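Putative lipoprotein (Pseudomonas protegens, PDB 4KT3) probably acts as the immunity protein that neutralises a type VI secretion glycoside hydrolase effector directed against peptidoglycan. Local coordinates at residues D123-S126 / Q127-L131. Residues are numbered along the deposited sequence; the frame is centred on the assembly and turned at random.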
# COMPACT_ATOMS: atom_id res chain seq x y z
N ASP B 123 10.76 -16.02 -16.93
CA ASP B 123 10.52 -15.05 -18.00
C ASP B 123 10.33 -13.62 -17.48
O ASP B 123 10.64 -12.65 -18.18
CB ASP B 123 9.28 -15.41 -18.82
CG ASP B 123 9.47 -16.64 -19.70
OD1 ASP B 123 8.45 -17.30 -20.01
OD2 ASP B 123 10.62 -16.94 -20.09
N GLU B 124 9.82 -13.49 -16.26
CA GLU B 124 9.55 -12.17 -15.68
C GLU B 124 10.52 -11.82 -14.54
O GLU B 124 10.20 -11.01 -13.67
CB GLU B 124 8.08 -12.06 -15.23
CG GLU B 124 7.67 -13.03 -14.12
CD GLU B 124 6.16 -13.16 -13.94
OE1 GLU B 124 5.37 -12.76 -14.83
OE2 GLU B 124 5.74 -13.69 -12.89
N LYS B 125 11.70 -12.42 -14.56
CA LYS B 125 12.70 -12.19 -13.51
C LYS B 125 13.02 -10.71 -13.33
O LYS B 125 13.05 -10.20 -12.21
CB LYS B 125 13.98 -12.98 -13.83
CG LYS B 125 15.04 -12.90 -12.74
CD LYS B 125 16.31 -13.63 -13.17
CE LYS B 125 17.46 -13.39 -12.20
NZ LYS B 125 18.79 -13.70 -12.81
N SER B 126 13.27 -10.01 -14.44
CA SER B 126 13.57 -8.58 -14.41
C SER B 126 12.42 -7.77 -13.82
O SER B 126 12.62 -6.89 -13.00
CB SER B 126 13.86 -8.06 -15.81
OG SER B 126 15.12 -8.51 -16.25
N GLN B 127 11.20 -8.08 -14.24
CA GLN B 127 10.04 -7.36 -13.73
C GLN B 127 9.88 -7.67 -12.25
O GLN B 127 9.53 -6.78 -11.47
CB GLN B 127 8.78 -7.70 -14.52
CG GLN B 127 8.75 -7.13 -15.95
CD GLN B 127 9.73 -7.82 -16.87
OE1 GLN B 127 9.93 -9.03 -16.82
NE2 GLN B 127 10.37 -7.03 -17.73
N ARG B 128 10.09 -8.92 -11.86
CA ARG B 128 9.97 -9.28 -10.46
C ARG B 128 10.99 -8.51 -9.63
O ARG B 128 10.68 -8.04 -8.53
CB ARG B 128 10.11 -10.80 -10.23
CG ARG B 128 9.92 -11.22 -8.78
CD ARG B 128 9.73 -12.73 -8.63
NE ARG B 128 10.81 -13.46 -9.29
CZ ARG B 128 10.71 -14.10 -10.45
NH1 ARG B 128 9.56 -14.14 -11.12
NH2 ARG B 128 11.77 -14.71 -10.96
N GLU B 129 12.21 -8.37 -10.15
CA GLU B 129 13.24 -7.60 -9.46
C GLU B 129 12.78 -6.17 -9.23
O GLU B 129 13.14 -5.55 -8.23
CB GLU B 129 14.56 -7.62 -10.24
CG GLU B 129 15.23 -8.99 -10.18
CD GLU B 129 16.39 -9.15 -11.15
OE1 GLU B 129 16.69 -8.19 -11.89
OE2 GLU B 129 17.00 -10.25 -11.16
N GLY B 130 11.96 -5.67 -10.14
CA GLY B 130 11.34 -4.36 -10.01
C GLY B 130 10.37 -4.19 -8.85
O GLY B 130 9.93 -3.06 -8.58
N LEU B 131 10.01 -5.28 -8.17
CA LEU B 131 9.23 -5.18 -6.94
C LEU B 131 10.11 -4.82 -5.74
O LEU B 131 9.61 -4.44 -4.69
CB LEU B 131 8.47 -6.48 -6.64
CG LEU B 131 7.57 -7.02 -7.75
CD1 LEU B 131 6.90 -8.32 -7.29
CD2 LEU B 131 6.54 -5.98 -8.15
O HOH W 1 8.24 -10.42 -18.70
O HOH W 2 6.88 -13.00 -10.62
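Arg-128 folds back over Glu-124 and Lys-125 at the first turn of the short helix 125-129. Its CB lies 3.4 Å from Glu-124 O, the carbonyl that also accepts Arg-128 N at 2.8 Å in a nearly straight bond (161°). The chain then bends at chi3 (53°), which turns the guanidinium back along the helix. One face of that group lies over Glu-124 O and the CA of Lys-125. Arg-128 NH2 comes to 3.7 Å from Lys-125 CA. Arg-128 NH1 lies 3.7 Å from Glu-124 CG. The Glu-124 carboxylate is not in direct contact with the guanidinium. Instead a water in the guanidinium plane accepts from NH1 and donates to Glu-124 OE2 at 2.6 Å. Other partners hold both polar ends: Leu-121 O bonds to Arg-128 NH1, and Glu-134 forms a salt bridge with Arg-128 NE. Glu-124 is at the N-cap position, and its carboxylate ties the start of the helix to Ser-86 and Thr-89. On the exposed side, Glu-129 OE2 lies 3.3 Å from Lys-125 CE. Glu-124, Gln-127, Arg-128 and Leu-131 touch Tyr-62 of strand 62-69; Arg-128 and Leu-131 also touch Trp-93 of strand 92-94.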